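Local coordinates for protein putative transcriptional regulator (Streptomyces coelicolor A3, PDB 2RA5) that probably binds DNA as a GntR-family transcriptional regulator, and carries a UTRA domain of the kind that senses small molecules, at residues A148-Y153 / H230-S235; L211-T216 / Y237-Q242. All coordinates share one frame; numbering follows the deposited sequence.

Interaction 1: residues A148-Y153 / H230-S235; sequences AYLCNY and HTYRPS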
ATOM      1  N   ALA A 148      -2.952  -4.945  14.051  1.00 65.58           N
ATOM      2  CA  ALA A 148      -3.022  -5.777  12.864  1.00 68.78           C
ATOM      3  C   ALA A 148      -3.309  -7.228  13.218  1.00 61.64           C
ATOM      4  O   ALA A 148      -2.924  -7.706  14.293  1.00 55.70           O
ATOM      5  CB  ALA A 148      -1.729  -5.675  12.088  1.00 47.58           C
ATOM      6  N   TYR A 149      -3.993  -7.909  12.302  1.00 57.08           N
ATOM      7  CA  TYR A 149      -4.229  -9.353  12.383  1.00 66.48           C
ATOM      8  C   TYR A 149      -3.484 -10.114  11.267  1.00 47.83           C
ATOM      9  O   TYR A 149      -3.779  -9.944  10.085  1.00 42.10           O
ATOM     10  CB  TYR A 149      -5.726  -9.667  12.333  1.00 58.51           C
ATOM     11  CG  TYR A 149      -6.008 -11.015  12.912  1.00 73.90           C
ATOM     12  CD1 TYR A 149      -5.742 -11.271  14.245  1.00 87.51           C
ATOM     13  CD2 TYR A 149      -6.499 -12.048  12.126  1.00 78.86           C
ATOM     14  CE1 TYR A 149      -5.975 -12.507  14.792  1.00 95.47           C
ATOM     15  CE2 TYR A 149      -6.736 -13.296  12.665  1.00 80.50           C
ATOM     16  CZ  TYR A 149      -6.471 -13.518  14.004  1.00 89.83           C
ATOM     17  OH  TYR A 149      -6.692 -14.744  14.586  1.00 85.35           O
ATOM     18  N   LEU A 150      -2.511 -10.937  11.649  1.00 44.26           N
ATOM     19  CA  LEU A 150      -1.614 -11.583  10.693  1.00 49.09           C
ATOM     20  C   LEU A 150      -1.819 -13.098  10.560  1.00 58.14           C
ATOM     21  O   LEU A 150      -1.457 -13.843  11.466  1.00 48.27           O
ATOM     22  CB  LEU A 150      -0.156 -11.330  11.098  1.00 47.00           C
ATOM     23  CG  LEU A 150       0.303  -9.912  11.461  1.00 53.19           C
ATOM     24  CD1 LEU A 150       1.809  -9.867  11.667  1.00 36.57           C
ATOM     25  CD2 LEU A 150      -0.147  -8.902  10.407  1.00 47.65           C
ATOM     26  N   CYS A 151      -2.376 -13.552   9.434  1.00 56.82           N
ATOM     27  CA  CYS A 151      -2.449 -14.992   9.128  1.00 68.84           C
ATOM     28  C   CYS A 151      -1.352 -15.405   8.150  1.00 56.82           C
ATOM     29  O   CYS A 151      -1.262 -14.862   7.051  1.00 44.40           O
ATOM     30  CB  CYS A 151      -3.811 -15.387   8.532  1.00 67.21           C
ATOM     31  SG  CYS A 151      -5.266 -14.750   9.385  1.00 71.87           S
ATOM     32  N   ASN A 152      -0.531 -16.377   8.535  1.00 51.17           N
ATOM     33  CA  ASN A 152       0.483 -16.905   7.616  1.00 46.15           C
ATOM     34  C   ASN A 152       0.438 -18.412   7.359  1.00 52.77           C
ATOM     35  O   ASN A 152       0.044 -19.202   8.218  1.00 43.75           O
ATOM     36  CB  ASN A 152       1.904 -16.468   8.028  1.00 53.08           C
ATOM     37  CG  ASN A 152       2.047 -14.949   8.110  1.00 60.12           C
ATOM     38  OD1 ASN A 152       2.491 -14.294   7.168  1.00 60.07           O
ATOM     39  ND2 ASN A 152       1.639 -14.387   9.223  1.00 39.71           N
ATOM     40  N   TYR A 153       0.847 -18.799   6.157  1.00 46.12           N
ATOM     41  CA  TYR A 153       0.890 -20.202   5.780  1.00 43.33           C
ATOM     42  C   TYR A 153       2.264 -20.553   5.295  1.00 45.10           C
ATOM     43  O   TYR A 153       2.822 -19.861   4.453  1.00 53.59           O
ATOM     44  CB  TYR A 153      -0.121 -20.474   4.681  1.00 41.75           C
ATOM     45  CG  TYR A 153      -1.534 -20.148   5.100  1.00 49.05           C
ATOM     46  CD1 TYR A 153      -2.060 -18.871   4.911  1.00 57.51           C
ATOM     47  CD2 TYR A 153      -2.343 -21.115   5.687  1.00 49.61           C
ATOM     48  CE1 TYR A 153      -3.353 -18.569   5.286  1.00 49.68           C
ATOM     49  CE2 TYR A 153      -3.636 -20.820   6.074  1.00 60.85           C
ATOM     50  CZ  TYR A 153      -4.138 -19.543   5.870  1.00 55.84           C
ATOM     51  OH  TYR A 153      -5.424 -19.236   6.246  1.00 57.79           O
ATOM     52  N   HIS A 230      -3.149 -10.424   5.590  1.00 55.04           N
ATOM     53  CA  HIS A 230      -3.162  -9.554   6.758  1.00 43.06           C
ATOM     54  C   HIS A 230      -4.217  -8.465   6.698  1.00 43.66           C
ATOM     55  O   HIS A 230      -4.595  -8.012   5.621  1.00 47.18           O
ATOM     56  CB  HIS A 230      -1.799  -8.889   6.914  1.00 46.24           C
ATOM     57  CG  HIS A 230      -0.650  -9.834   6.854  1.00 56.89           C
ATOM     58  ND1 HIS A 230       0.463  -9.607   6.084  1.00 74.66           N
ATOM     59  CD2 HIS A 230      -0.433 -11.025   7.478  1.00 47.28           C
ATOM     60  CE1 HIS A 230       1.323 -10.597   6.232  1.00 62.10           C
ATOM     61  NE2 HIS A 230       0.793 -11.472   7.084  1.00 62.99           N
ATOM     62  N   THR A 231      -4.667  -8.048   7.882  1.00 61.91           N
ATOM     63  CA  THR A 231      -5.573  -6.909   8.066  1.00 59.27           C
ATOM     64  C   THR A 231      -4.980  -5.897   9.045  1.00 51.74           C
ATOM     65  O   THR A 231      -4.322  -6.262  10.030  1.00 47.78           O
ATOM     66  CB  THR A 231      -6.924  -7.351   8.630  1.00 55.41           C
ATOM     67  OG1 THR A 231      -6.704  -8.376   9.610  1.00 69.43           O
ATOM     68  CG2 THR A 231      -7.814  -7.883   7.530  1.00 59.42           C
ATOM     69  N   TYR A 232      -5.219  -4.622   8.775  1.00 49.03           N
ATOM     70  CA  TYR A 232      -4.703  -3.557   9.626  1.00 60.72           C
ATOM     71  C   TYR A 232      -5.780  -2.532   9.922  1.00 55.98           C
ATOM     72  O   TYR A 232      -6.498  -2.105   9.005  1.00 50.38           O
ATOM     73  CB  TYR A 232      -3.552  -2.839   8.934  1.00 55.21           C
ATOM     74  CG  TYR A 232      -2.484  -3.745   8.394  1.00 50.17           C
ATOM     75  CD1 TYR A 232      -2.609  -4.323   7.139  1.00 51.57           C
ATOM     76  CD2 TYR A 232      -1.337  -4.016   9.135  1.00 51.06           C
ATOM     77  CE1 TYR A 232      -1.623  -5.156   6.640  1.00 49.53           C
ATOM     78  CE2 TYR A 232      -0.351  -4.844   8.647  1.00 54.74           C
ATOM     79  CZ  TYR A 232      -0.493  -5.416   7.399  1.00 54.45           C
ATOM     80  OH  TYR A 232       0.502  -6.246   6.911  1.00 55.01           O
ATOM     81  N   ARG A 233      -5.874  -2.128  11.189  1.00 53.33           N
ATOM     82  CA  ARG A 233      -6.738  -1.007  11.593  1.00 69.89           C
ATOM     83  C   ARG A 233      -6.193   0.303  11.026  1.00 55.32           C
ATOM     84  O   ARG A 233      -5.124   0.757  11.456  1.00 54.23           O
ATOM     85  CB  ARG A 233      -6.796  -0.901  13.117  1.00 66.42           C
ATOM     86  CG  ARG A 233      -7.220  -2.177  13.823  1.00 83.23           C
ATOM     87  CD  ARG A 233      -7.401  -1.922  15.303  1.00 87.80           C
ATOM     88  NE  ARG A 233      -8.430  -0.920  15.553  1.00 97.54           N
ATOM     89  CZ  ARG A 233      -8.523  -0.208  16.670  1.00 87.24           C
ATOM     90  NH1 ARG A 233      -9.500   0.677  16.805  1.00 78.16           N
ATOM     91  NH2 ARG A 233      -7.642  -0.381  17.647  1.00 80.81           N
ATOM     92  N   PRO A 234      -6.901   0.896  10.039  1.00 43.21           N
ATOM     93  CA  PRO A 234      -6.401   2.079   9.315  1.00 59.83           C
ATOM     94  C   PRO A 234      -6.118   3.292  10.207  1.00 62.71           C
ATOM     95  O   PRO A 234      -5.292   4.127   9.850  1.00 75.48           O
ATOM     96  CB  PRO A 234      -7.521   2.384   8.296  1.00 55.26           C
ATOM     97  CG  PRO A 234      -8.716   1.607   8.792  1.00 72.85           C
ATOM     98  CD  PRO A 234      -8.134   0.377   9.422  1.00 52.47           C
ATOM     99  N   SER A 235      -6.783   3.374  11.354  1.00 65.09           N
ATOM    100  CA  SER A 235      -6.549   4.453  12.310  1.00 73.23           C
ATOM    101  C   SER A 235      -5.273   4.196  13.100  1.00 71.07           C
ATOM    102  O   SER A 235      -4.826   5.050  13.860  1.00 79.10           O
ATOM    103  CB  SER A 235      -7.723   4.561  13.289  1.00 59.65           C
ATOM    104  OG  SER A 235      -7.719   3.464  14.197  1.00 80.82           O
TER

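Interaction 2: residues L211-T216 / Y237-Q242; sequences LTMERT and YSFEFQ. With SRT (S,R meso-tartaric acid), chain B.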
ATOM      1  N   LEU A 211      -7.407  -2.012   6.369  1.00 55.56           N
ATOM      2  CA  LEU A 211      -6.331  -2.043   5.395  1.00 60.81           C
ATOM      3  C   LEU A 211      -5.960  -3.507   5.223  1.00 54.66           C
ATOM      4  O   LEU A 211      -5.789  -4.233   6.199  1.00 52.90           O
ATOM      5  CB  LEU A 211      -5.139  -1.222   5.891  1.00 57.98           C
ATOM      6  CG  LEU A 211      -4.001  -0.819   4.938  1.00 55.49           C
ATOM      7  CD1 LEU A 211      -4.519  -0.161   3.661  1.00 54.76           C
ATOM      8  CD2 LEU A 211      -3.044   0.112   5.662  1.00 51.96           C
ATOM      9  N   THR A 212      -5.874  -3.961   3.986  1.00 49.38           N
ATOM     10  CA  THR A 212      -5.507  -5.346   3.768  1.00 68.94           C
ATOM     11  C   THR A 212      -4.226  -5.476   2.966  1.00 58.78           C
ATOM     12  O   THR A 212      -3.907  -4.639   2.120  1.00 51.54           O
ATOM     13  CB  THR A 212      -6.608  -6.133   3.038  1.00 54.60           C
ATOM     14  OG1 THR A 212      -6.686  -5.685   1.680  1.00 55.13           O
ATOM     15  CG2 THR A 212      -7.963  -5.981   3.737  1.00 55.62           C
HETATM   16  N   MSE A 213      -3.498  -6.545   3.230  1.00 53.93           N
HETATM   17  CA  MSE A 213      -2.405  -6.889   2.355  1.00 52.49           C
HETATM   18  C   MSE A 213      -2.163  -8.406   2.230  1.00 56.91           C
HETATM   19  O   MSE A 213      -2.365  -9.191   3.167  1.00 45.84           O
HETATM   20  CB  MSE A 213      -1.167  -6.112   2.768  1.00 51.83           C
HETATM   21  CG  MSE A 213      -0.197  -6.847   3.622  1.00 73.39           C
HETATM   22 SE   MSE A 213       1.433  -7.153   2.620  0.85 90.73          SE
HETATM   23  CE  MSE A 213       2.615  -7.544   4.125  1.00 64.37           C
ATOM     24  N   GLU A 214      -1.785  -8.814   1.029  1.00 54.11           N
ATOM     25  CA  GLU A 214      -1.452 -10.206   0.762  1.00 60.67           C
ATOM     26  C   GLU A 214      -0.035 -10.255   0.231  1.00 48.32           C
ATOM     27  O   GLU A 214       0.354  -9.426  -0.586  1.00 45.20           O
ATOM     28  CB  GLU A 214      -2.412 -10.815  -0.255  1.00 52.67           C
ATOM     29  CG  GLU A 214      -3.754 -11.251   0.305  1.00 59.92           C
ATOM     30  CD  GLU A 214      -4.688 -11.747  -0.787  1.00 72.70           C
ATOM     31  OE1 GLU A 214      -4.189 -12.258  -1.815  1.00 74.15           O
ATOM     32  OE2 GLU A 214      -5.919 -11.613  -0.628  1.00 89.50           O
ATOM     33  N   ARG A 215       0.741 -11.217   0.711  1.00 45.73           N
ATOM     34  CA  ARG A 215       2.129 -11.307   0.310  1.00 51.50           C
ATOM     35  C   ARG A 215       2.556 -12.761   0.095  1.00 53.97           C
ATOM     36  O   ARG A 215       2.188 -13.640   0.876  1.00 47.38           O
ATOM     37  CB  ARG A 215       2.991 -10.635   1.383  1.00 41.67           C
ATOM     38  CG  ARG A 215       4.482 -10.847   1.262  1.00 54.48           C
ATOM     39  CD  ARG A 215       5.179 -10.422   2.541  1.00 61.78           C
ATOM     40  NE  ARG A 215       4.806 -11.227   3.716  1.00 78.91           N
ATOM     41  CZ  ARG A 215       4.990 -10.836   4.979  1.00 82.88           C
ATOM     42  NH1 ARG A 215       4.630 -11.622   5.992  1.00 58.25           N
ATOM     43  NH2 ARG A 215       5.531  -9.649   5.238  1.00 76.62           N
ATOM     44  N   THR A 216       3.321 -13.023  -0.965  1.00 52.02           N
ATOM     45  CA  THR A 216       4.001 -14.313  -1.067  1.00 54.74           C
ATOM     46  C   THR A 216       5.497 -14.111  -1.085  1.00 40.74           C
ATOM     47  O   THR A 216       6.011 -13.349  -1.888  1.00 52.35           O
ATOM     48  CB  THR A 216       3.647 -15.110  -2.337  1.00 48.18           C
ATOM     49  OG1 THR A 216       2.233 -15.156  -2.518  1.00 51.17           O
ATOM     50  CG2 THR A 216       4.190 -16.550  -2.237  1.00 31.13           C
ATOM     51  N   TYR A 237      -2.450   2.197  11.680  1.00 54.56           N
ATOM     52  CA  TYR A 237      -1.346   1.744  10.837  1.00 61.64           C
ATOM     53  C   TYR A 237      -1.462   2.262   9.406  1.00 53.40           C
ATOM     54  O   TYR A 237      -2.570   2.431   8.888  1.00 50.31           O
ATOM     55  CB  TYR A 237      -1.300   0.204  10.813  1.00 58.73           C
ATOM     56  CG  TYR A 237      -0.123  -0.339  10.042  1.00 60.82           C
ATOM     57  CD1 TYR A 237       1.102  -0.539  10.667  1.00 60.05           C
ATOM     58  CD2 TYR A 237      -0.227  -0.636   8.678  1.00 49.12           C
ATOM     59  CE1 TYR A 237       2.200  -1.031   9.962  1.00 72.00           C
ATOM     60  CE2 TYR A 237       0.873  -1.131   7.957  1.00 56.19           C
ATOM     61  CZ  TYR A 237       2.083  -1.324   8.610  1.00 65.03           C
ATOM     62  OH  TYR A 237       3.179  -1.805   7.925  1.00 65.85           O
ATOM     63  N   SER A 238      -0.316   2.508   8.770  1.00 52.16           N
ATOM     64  CA  SER A 238      -0.280   2.708   7.314  1.00 45.86           C
ATOM     65  C   SER A 238       1.066   2.299   6.706  1.00 46.43           C
ATOM     66  O   SER A 238       2.085   2.211   7.401  1.00 46.83           O
ATOM     67  CB  SER A 238      -0.656   4.149   6.931  1.00 55.61           C
ATOM     68  OG  SER A 238       0.294   5.075   7.422  1.00 55.74           O
ATOM     69  N   PHE A 239       1.067   2.022   5.410  1.00 41.02           N
ATOM     70  CA  PHE A 239       2.303   1.606   4.755  1.00 48.00           C
ATOM     71  C   PHE A 239       3.084   2.834   4.357  1.00 43.28           C
ATOM     72  O   PHE A 239       2.629   3.648   3.565  1.00 48.04           O
ATOM     73  CB  PHE A 239       2.020   0.711   3.548  1.00 46.99           C
ATOM     74  CG  PHE A 239       1.440  -0.626   3.915  1.00 56.08           C
ATOM     75  CD1 PHE A 239       2.267  -1.667   4.307  1.00 59.41           C
ATOM     76  CD2 PHE A 239       0.065  -0.838   3.889  1.00 42.13           C
ATOM     77  CE1 PHE A 239       1.745  -2.902   4.664  1.00 65.57           C
ATOM     78  CE2 PHE A 239      -0.469  -2.082   4.248  1.00 62.87           C
ATOM     79  CZ  PHE A 239       0.378  -3.113   4.634  1.00 52.13           C
ATOM     80  N   GLU A 240       4.250   2.988   4.956  1.00 45.85           N
ATOM     81  CA  GLU A 240       5.047   4.185   4.742  1.00 55.11           C
ATOM     82  C   GLU A 240       6.326   3.765   4.065  1.00 59.26           C
ATOM     83  O   GLU A 240       7.030   2.888   4.549  1.00 59.23           O
ATOM     84  CB  GLU A 240       5.380   4.876   6.070  1.00 47.64           C
ATOM     85  CG  GLU A 240       4.183   5.392   6.861  1.00 51.09           C
ATOM     86  CD  GLU A 240       3.508   6.588   6.213  1.00 68.85           C
ATOM     87  OE1 GLU A 240       4.191   7.381   5.517  1.00 68.53           O
ATOM     88  OE2 GLU A 240       2.283   6.736   6.408  1.00 64.46           O
ATOM     89  N   PHE A 241       6.631   4.381   2.937  1.00 51.55           N
ATOM     90  CA  PHE A 241       7.912   4.123   2.320  1.00 51.72           C
ATOM     91  C   PHE A 241       8.443   5.273   1.466  1.00 60.83           C
ATOM     92  O   PHE A 241       7.766   6.272   1.216  1.00 49.78           O
ATOM     93  CB  PHE A 241       7.870   2.821   1.522  1.00 70.57           C
ATOM     94  CG  PHE A 241       6.704   2.725   0.598  1.00 57.20           C
ATOM     95  CD1 PHE A 241       5.482   2.256   1.051  1.00 64.86           C
ATOM     96  CD2 PHE A 241       6.822   3.123  -0.727  1.00 67.10           C
ATOM     97  CE1 PHE A 241       4.390   2.172   0.201  1.00 63.85           C
ATOM     98  CE2 PHE A 241       5.727   3.043  -1.601  1.00 66.35           C
ATOM     99  CZ  PHE A 241       4.509   2.568  -1.130  1.00 67.13           C
ATOM    100  N   GLN A 242       9.689   5.116   1.053  1.00 51.24           N
ATOM    101  CA  GLN A 242      10.343   6.069   0.200  1.00 54.43           C
ATOM    102  C   GLN A 242      10.772   5.315  -1.042  1.00 51.07           C
ATOM    103  O   GLN A 242      11.249   4.193  -0.954  1.00 46.36           O
ATOM    104  CB  GLN A 242      11.561   6.643   0.910  1.00 51.40           C
ATOM    105  CG  GLN A 242      12.356   7.637   0.075  1.00 59.69           C
ATOM    106  CD  GLN A 242      13.680   8.034   0.738  1.00 76.57           C
ATOM    107  OE1 GLN A 242      14.264   9.064   0.411  1.00 63.56           O
ATOM    108  NE2 GLN A 242      14.151   7.217   1.673  1.00 56.61           N
TER
HETATM  109  O1  SRT B 247       4.952 -11.606   8.830  1.00 78.97           O
HETATM  110  O11 SRT B 247       4.609  -9.419   8.623  1.00 80.36           O
HETATM  111  C1  SRT B 247       5.168 -10.412   9.184  1.00 78.79           C
HETATM  112  C2  SRT B 247       6.101 -10.157  10.354  1.00 75.69           C
HETATM  113  O2  SRT B 247       6.678 -11.389  10.800  1.00 70.63           O
HETATM  114  C3  SRT B 247       7.171  -9.095  10.026  1.00 75.43           C
HETATM  115  O3  SRT B 247       7.710  -8.478  11.203  1.00 75.31           O
HETATM  116  C4  SRT B 247       8.316  -9.690   9.268  1.00 76.16           C
HETATM  117  O4  SRT B 247       9.336 -10.119   9.889  1.00 74.42           O
HETATM  118  O41 SRT B 247       8.165  -9.713   8.028  1.00 76.86           O

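Interaction 1: residues A148-Y153 / H230-S235
Ala-148 sets its methyl against the ring of Tyr-232, with CB 3.4 Å from CD2. The two form an antiparallel non-hydrogen-bonded pair. Tyr-149 and Thr-231 make the hydrogen-bonded pair that follows. Tyr-149 N donates to Thr-231 O at 2.8 Å, and Thr-231 N returns a bond to Tyr-149 O at 3.0 Å. Thr-231 OG1 adds a weak bond to that same Tyr-149 O, because chi1 of 39° sets the hydroxyl between the backbone N and the carbonyl carbon. The Tyr-149 ring leads away from Thr-231, and its OH bonds to Glu-137. These strands, 145-154 and 224-232, are central neighbours in the six-stranded antiparallel sheet of the UTRA domain. Leu-150 shares a sheet face with His-230 and Tyr-232. Its CD2 methyl lies 3.6 Å from His-230 CD2. The imidazole also reaches past Leu-150, bringing its edge to Cys-151 N. With an alanine at His-230 the imidazole is gone, which would probably open a gap beside the Leu-150 methyl and at Cys-151 N. At Asn-152 the side chain crosses the imidazole at about a right angle. Asn-152 also touches the bound tartrate.

Interaction 2: residues L211-T216 / Y237-Q242
This is an apolar side-chain contact between a strand of the main sheet and the segment that leads into and begins the C-terminal strand 239-245. The backbones stay apart: the nearest CA atoms, of Leu-211 and Ser-238, are 7.9 Å from each other. Leu-211 and Phe-239 carry most of it. The CD2 methyl of Leu-211 lies 3.7 Å from Phe-239 CE2, and the two side chains cross obliquely. Chi1 of -166° puts Leu-211 CG anti to its N and carries the branch toward residues 237-239; CD2 also meets the edge of the Tyr-237 ring, 4.2 Å from its CD2. Selenomethionine Met-213 comes in at about a right angle to Phe-239, its CB 3.9 Å from CZ. Strand 209-218, which holds both residues, belongs to the six-stranded antiparallel sheet of the UTRA domain. Tyr-237 CE2 sits over the centre of one face of the Phe-239 ring, 3.7 Å above its plane. Tyr-232 adds a stack on Tyr-237 and an edge-to-face contact with Phe-239. Residues 239 to 241 form an antiparallel ladder with a strand of the second subunit, so strand 239-245 carries beta pairing across the interface. Farther along strand 209-218, Arg-215 belongs to the ligand pocket. Its NH1 donates to O1 of meso-tartaric acid at 2.9 Å, and O1 lies in the guanidinium plane. A weak bond from NH1 engages O11 of that carboxylate.

The centres of interactions 1 and 2 are 9 Å apart, and the two contacts touch. Strand 224-232 of interaction 1 lies beside strand 209-218 of interaction 2 in the six-stranded sheet. Tyr-232 N to Leu-211 O, at 2.7 Å, and His-230 N to Met-213 O, at 2.8 Å, are probable hydrogen bonds between them. Along the chain the segments alternate: 148-153, 211-216, 230-235, then 237-242. After strand 224-232 the chain turns out of the sheet and enters strand 239-245, which meets the second subunit. The two contacts thus place the tartrate pocket, near Asn-152 and Arg-215, and the subunit interface on connected parts of the fold; whether one affects the other is not settled by the structure.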